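Local coordinates for protein peptide methionine sulfoxide reductase MsrA (Corynebacterium diphtheriae, PDB 4D7L) that reduces the S-epimer of methionine sulfoxide, free or in proteins, back to methionine, probably repairing proteins inactivated by oxidation, at residues T89-Y103 / T202-Q216. Numbering follows the deposited sequence.
Sequences TSVGFAGGITPNPTY and TPAGEYYMAEDEHQQ. With CAC (cacodylate ion), chain D.
Y103 sets its CG anti to the backbone N (chi1 177°), while H214 turns its CG to the side away from its carbonyl carbon (chi1 -68°), and the two rings meet as an edge-to-face pair. The imidazole edge stands over one face of the phenol, CE1 near the ring centre, with the planes 50° apart and the centroids 4.1 Å apart. At its far end Y103 OH donates to O1 of a cacodylate (2.6 Å), which Y155 also holds; the Y103 side chain lies about 7 Å from that of C72, the predicted active-site cysteine. E211 OE2 takes Y103 N on its syn lone pair (3.1 Å). Next along, the Q215 amide pairs with both the N-H and the C=O of V91: OE1 accepts from V91 N at 3.0 Å, and NE2 donates to V91 O at 2.9 Å. That carbonyl also receives A210 N, so two donors grip it. Strand 208-209 is the antiparallel edge strand of the mixed sheet, laid against strand 86-94 through the reciprocal F93–Y208 backbone bonds; G92, with no side chain, lets M209 come within 4.1 Å, CA to CA. From this pair the Y208 ring reaches out beneath the 98-101 loop, with N100 N over its centre and P101 CD 3.8 Å from Y208 CD2. Farther on, A204 N donates to G96 O.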
loop_
_atom_site.group_PDB
_atom_site.type_symbol
_atom_site.label_atom_id
_atom_site.label_comp_id
_atom_site.label_asym_id
_atom_site.label_seq_id
_atom_site.Cartn_x
_atom_site.Cartn_y
_atom_site.Cartn_z
ATOM N N THR A 89 -8.152 -0.366 8.448
ATOM C CA THR A 89 -7.173 0.002 7.423
ATOM C C THR A 89 -6.806 1.488 7.525
ATOM O O THR A 89 -7.549 2.282 8.110
ATOM C CB THR A 89 -7.683 -0.247 5.977
ATOM O OG1 THR A 89 -8.793 0.621 5.711
ATOM C CG2 THR A 89 -8.087 -1.712 5.762
ATOM N N SER A 90 -5.661 1.854 6.967
ATOM C CA SER A 90 -5.345 3.269 6.724
ATOM C C SER A 90 -4.471 3.342 5.483
ATOM O O SER A 90 -4.011 2.308 4.992
ATOM C CB SER A 90 -4.641 3.918 7.933
ATOM O OG SER A 90 -3.297 3.461 8.058
ATOM N N VAL A 91 -4.269 4.549 4.970
ATOM C CA VAL A 91 -3.359 4.750 3.858
ATOM C C VAL A 91 -2.239 5.697 4.225
ATOM O O VAL A 91 -2.356 6.570 5.113
ATOM C CB VAL A 91 -4.076 5.295 2.597
ATOM C CG1 VAL A 91 -5.037 4.231 2.056
ATOM C CG2 VAL A 91 -4.813 6.610 2.895
ATOM N N GLY A 92 -1.120 5.512 3.550
ATOM C CA GLY A 92 0.031 6.311 3.888
ATOM C C GLY A 92 1.217 5.849 3.076
ATOM O O GLY A 92 1.074 5.340 1.959
ATOM N N PHE A 93 2.391 5.993 3.682
ATOM C CA PHE A 93 3.656 5.932 2.953
ATOM C C PHE A 93 4.689 5.098 3.691
ATOM O O PHE A 93 4.875 5.248 4.906
ATOM C CB PHE A 93 4.203 7.355 2.758
ATOM C CG PHE A 93 3.140 8.351 2.356
ATOM C CD1 PHE A 93 2.524 8.253 1.113
ATOM C CD2 PHE A 93 2.758 9.371 3.217
ATOM C CE1 PHE A 93 1.525 9.159 0.732
ATOM C CE2 PHE A 93 1.765 10.283 2.846
ATOM C CZ PHE A 93 1.154 10.174 1.596
ATOM N N ALA A 94 5.357 4.219 2.959
ATOM C CA ALA A 94 6.437 3.429 3.535
ATOM C C ALA A 94 7.345 2.915 2.426
ATOM O O ALA A 94 6.952 2.895 1.253
ATOM C CB ALA A 94 5.884 2.259 4.375
ATOM N N GLY A 95 8.561 2.518 2.804
ATOM C CA GLY A 95 9.469 1.897 1.855
ATOM C C GLY A 95 10.559 2.823 1.393
ATOM O O GLY A 95 11.523 2.368 0.753
ATOM N N GLY A 96 10.372 4.116 1.678
ATOM C CA GLY A 96 11.316 5.168 1.322
ATOM C C GLY A 96 12.089 5.649 2.542
ATOM O O GLY A 96 12.265 4.904 3.495
ATOM N N ILE A 97 12.519 6.903 2.534
ATOM C CA ILE A 97 13.407 7.397 3.581
ATOM C C ILE A 97 12.867 8.659 4.291
ATOM O O ILE A 97 13.106 8.845 5.484
ATOM C CB ILE A 97 14.814 7.699 3.011
ATOM C CG1 ILE A 97 15.776 8.196 4.098
ATOM C CG2 ILE A 97 14.740 8.716 1.899
ATOM C CD1 ILE A 97 16.131 7.135 5.159
ATOM N N THR A 98 12.148 9.522 3.576
ATOM C CA THR A 98 11.698 10.801 4.168
ATOM C C THR A 98 10.790 10.572 5.380
ATOM O O THR A 98 9.790 9.867 5.254
ATOM C CB THR A 98 10.916 11.642 3.155
ATOM O OG1 THR A 98 11.745 11.929 2.016
ATOM C CG2 THR A 98 10.447 12.944 3.807
ATOM N N PRO A 99 11.126 11.148 6.546
ATOM C CA PRO A 99 10.221 10.968 7.697
ATOM C C PRO A 99 8.971 11.868 7.614
ATOM O O PRO A 99 9.084 13.040 7.235
ATOM C CB PRO A 99 11.091 11.354 8.901
ATOM C CG PRO A 99 12.072 12.317 8.345
ATOM C CD PRO A 99 12.369 11.845 6.934
ATOM N N ASN A 100 7.815 11.313 7.974
ATOM C CA ASN A 100 6.549 12.038 7.958
ATOM C C ASN A 100 6.321 12.936 6.747
ATOM O O ASN A 100 6.127 14.146 6.905
ATOM C CB ASN A 100 6.441 12.880 9.225
ATOM C CG ASN A 100 6.529 12.033 10.463
ATOM O OD1 ASN A 100 5.645 11.205 10.714
ATOM N ND2 ASN A 100 7.597 12.223 11.252
ATOM N N PRO A 101 6.337 12.348 5.543
ATOM C CA PRO A 101 6.101 13.147 4.336
ATOM C C PRO A 101 4.632 13.560 4.208
ATOM O O PRO A 101 3.762 12.824 4.652
ATOM C CB PRO A 101 6.479 12.186 3.208
ATOM C CG PRO A 101 6.086 10.812 3.754
ATOM C CD PRO A 101 6.484 10.906 5.239
ATOM N N THR A 102 4.373 14.734 3.645
ATOM C CA THR A 102 3.028 15.069 3.192
ATOM C C THR A 102 2.755 14.332 1.891
ATOM O O THR A 102 3.678 13.863 1.231
ATOM C CB THR A 102 2.859 16.560 2.932
ATOM O OG1 THR A 102 3.726 16.943 1.855
ATOM C CG2 THR A 102 3.217 17.380 4.177
ATOM N N TYR A 103 1.490 14.241 1.515
ATOM C CA TYR A 103 1.132 13.643 0.244
ATOM C C TYR A 103 1.807 14.382 -0.910
ATOM O O TYR A 103 2.365 13.777 -1.844
ATOM C CB TYR A 103 -0.390 13.661 0.083
ATOM C CG TYR A 103 -0.873 13.113 -1.241
ATOM C CD1 TYR A 103 -0.711 11.763 -1.556
ATOM C CD2 TYR A 103 -1.534 13.933 -2.152
ATOM C CE1 TYR A 103 -1.193 11.239 -2.769
ATOM C CE2 TYR A 103 -2.008 13.426 -3.354
ATOM C CZ TYR A 103 -1.832 12.078 -3.651
ATOM O OH TYR A 103 -2.305 11.569 -4.841
ATOM N N THR A 202 12.947 -1.352 6.066
ATOM C CA THR A 202 12.947 -0.302 5.033
ATOM C C THR A 202 13.820 0.856 5.503
ATOM O O THR A 202 14.129 0.947 6.690
ATOM C CB THR A 202 11.545 0.229 4.732
ATOM O OG1 THR A 202 11.017 0.847 5.920
ATOM C CG2 THR A 202 10.629 -0.909 4.258
ATOM N N PRO A 203 14.247 1.738 4.581
ATOM C CA PRO A 203 15.184 2.784 5.036
ATOM C C PRO A 203 14.644 3.653 6.186
ATOM O O PRO A 203 15.368 3.863 7.160
ATOM C CB PRO A 203 15.417 3.626 3.768
ATOM C CG PRO A 203 15.247 2.603 2.635
ATOM C CD PRO A 203 14.091 1.719 3.115
ATOM N N ALA A 204 13.402 4.125 6.105
ATOM C CA ALA A 204 12.868 4.913 7.205
ATOM C C ALA A 204 12.500 4.012 8.359
ATOM O O ALA A 204 12.484 4.454 9.495
ATOM C CB ALA A 204 11.656 5.722 6.764
ATOM N N GLY A 205 12.196 2.752 8.070
ATOM C CA GLY A 205 11.874 1.794 9.119
ATOM C C GLY A 205 10.476 1.917 9.719
ATOM O O GLY A 205 10.159 1.227 10.690
ATOM N N GLU A 206 9.623 2.746 9.121
ATOM C CA GLU A 206 8.306 3.078 9.706
ATOM C C GLU A 206 7.311 3.312 8.615
ATOM O O GLU A 206 7.682 3.598 7.473
ATOM C CB GLU A 206 8.343 4.368 10.560
ATOM C CG GLU A 206 9.305 4.385 11.701
ATOM C CD GLU A 206 9.275 5.715 12.434
ATOM O OE1 GLU A 206 8.203 6.354 12.470
ATOM O OE2 GLU A 206 10.329 6.133 12.951
ATOM N N TYR A 207 6.039 3.249 8.994
ATOM C CA TYR A 207 4.935 3.630 8.124
ATOM C C TYR A 207 4.387 4.973 8.582
ATOM O O TYR A 207 4.253 5.208 9.785
ATOM C CB TYR A 207 3.844 2.550 8.175
ATOM C CG TYR A 207 2.479 2.932 7.654
ATOM C CD1 TYR A 207 2.224 2.942 6.284
ATOM C CD2 TYR A 207 1.413 3.199 8.538
ATOM C CE1 TYR A 207 0.957 3.249 5.784
ATOM C CE2 TYR A 207 0.126 3.515 8.040
ATOM C CZ TYR A 207 -0.084 3.522 6.673
ATOM O OH TYR A 207 -1.335 3.810 6.175
ATOM N N TYR A 208 4.062 5.842 7.626
ATOM C CA TYR A 208 3.574 7.187 7.932
ATOM C C TYR A 208 2.189 7.379 7.354
ATOM O O TYR A 208 2.002 7.213 6.153
ATOM C CB TYR A 208 4.525 8.255 7.345
ATOM C CG TYR A 208 5.942 8.108 7.832
ATOM C CD1 TYR A 208 6.288 8.490 9.137
ATOM C CD2 TYR A 208 6.938 7.588 7.000
ATOM C CE1 TYR A 208 7.598 8.372 9.607
ATOM C CE2 TYR A 208 8.253 7.456 7.470
ATOM C CZ TYR A 208 8.571 7.850 8.761
ATOM O OH TYR A 208 9.877 7.735 9.208
ATOM N N MET A 209 1.222 7.726 8.195
ATOM C CA MET A 209 -0.134 7.927 7.696
ATOM C C MET A 209 -0.236 9.155 6.829
ATOM O O MET A 209 0.341 10.187 7.156
ATOM C CB MET A 209 -1.136 8.062 8.846
ATOM C CG MET A 209 -1.332 6.839 9.694
ATOM S SD MET A 209 -2.686 7.137 10.874
ATOM C CE MET A 209 -4.131 6.983 9.846
ATOM N N ALA A 210 -1.019 9.054 5.751
ATOM C CA ALA A 210 -1.362 10.205 4.929
ATOM C C ALA A 210 -2.362 11.110 5.661
ATOM O O ALA A 210 -2.965 10.690 6.648
ATOM C CB ALA A 210 -1.939 9.736 3.584
ATOM N N GLU A 211 -2.550 12.327 5.149
ATOM C CA GLU A 211 -3.516 13.278 5.676
ATOM C C GLU A 211 -4.905 12.665 5.849
ATOM O O GLU A 211 -5.264 11.722 5.155
ATOM C CB GLU A 211 -3.625 14.495 4.730
ATOM C CG GLU A 211 -2.373 15.410 4.733
ATOM C CD GLU A 211 -1.254 14.943 3.777
ATOM O OE1 GLU A 211 -1.269 13.784 3.299
ATOM O OE2 GLU A 211 -0.350 15.756 3.509
ATOM N N ASP A 212 -5.682 13.215 6.770
ATOM C CA ASP A 212 -7.040 12.726 7.049
ATOM C C ASP A 212 -7.943 12.581 5.809
ATOM O O ASP A 212 -8.740 11.636 5.693
ATOM C CB ASP A 212 -7.702 13.671 8.062
ATOM C CG ASP A 212 -9.120 13.243 8.428
ATOM O OD1 ASP A 212 -9.285 12.173 9.061
ATOM O OD2 ASP A 212 -10.061 13.983 8.075
ATOM N N GLU A 213 -7.812 13.519 4.879
ATOM C CA GLU A 213 -8.619 13.528 3.664
ATOM C C GLU A 213 -8.457 12.254 2.846
ATOM O O GLU A 213 -9.392 11.842 2.148
ATOM C CB GLU A 213 -8.259 14.747 2.782
ATOM C CG GLU A 213 -8.717 16.077 3.361
ATOM C CD GLU A 213 -7.842 16.607 4.521
ATOM O OE1 GLU A 213 -6.728 16.081 4.773
ATOM O OE2 GLU A 213 -8.288 17.564 5.195
ATOM N N HIS A 214 -7.270 11.645 2.895
ATOM C CA HIS A 214 -7.016 10.406 2.137
ATOM C C HIS A 214 -7.619 9.152 2.774
ATOM O O HIS A 214 -7.835 8.144 2.092
ATOM C CB HIS A 214 -5.496 10.186 1.961
ATOM C CG HIS A 214 -4.858 11.194 1.057
ATOM N ND1 HIS A 214 -4.798 11.029 -0.309
ATOM C CD2 HIS A 214 -4.292 12.396 1.320
ATOM C CE1 HIS A 214 -4.223 12.087 -0.854
ATOM N NE2 HIS A 214 -3.884 12.922 0.114
ATOM N N GLN A 215 -7.844 9.194 4.080
ATOM C CA GLN A 215 -8.328 8.018 4.805
ATOM C C GLN A 215 -9.749 7.720 4.388
ATOM O O GLN A 215 -10.616 8.557 4.548
ATOM C CB GLN A 215 -8.239 8.250 6.321
ATOM C CG GLN A 215 -6.839 8.710 6.770
ATOM C CD GLN A 215 -5.747 7.676 6.442
ATOM O OE1 GLN A 215 -6.012 6.476 6.441
ATOM N NE2 GLN A 215 -4.510 8.141 6.202
ATOM N N GLN A 216 -9.967 6.536 3.825
ATOM C CA GLN A 216 -11.274 6.149 3.276
ATOM C C GLN A 216 -11.808 7.183 2.294
ATOM O O GLN A 216 -13.003 7.472 2.261
ATOM C CB GLN A 216 -12.290 5.915 4.402
ATOM C CG GLN A 216 -11.887 4.800 5.374
ATOM C CD GLN A 216 -11.076 5.323 6.546
ATOM O OE1 GLN A 216 -11.555 6.157 7.313
ATOM N NE2 GLN A 216 -9.846 4.838 6.689
HETATM AS AS CAC D . -3.320 8.704 -5.979
HETATM O O1 CAC D . -1.670 9.218 -5.769
HETATM O O2 CAC D . -3.377 7.388 -7.115
HETATM C C1 CAC D . -4.390 10.202 -6.658
HETATM C C2 CAC D . -4.045 8.111 -4.254
HETATM O O HOH W 1 -7.594 5.326 8.533
HETATM O O HOH W 2 9.450 3.000 5.409
HETATM O O HOH W 3 3.074 11.092 6.607
#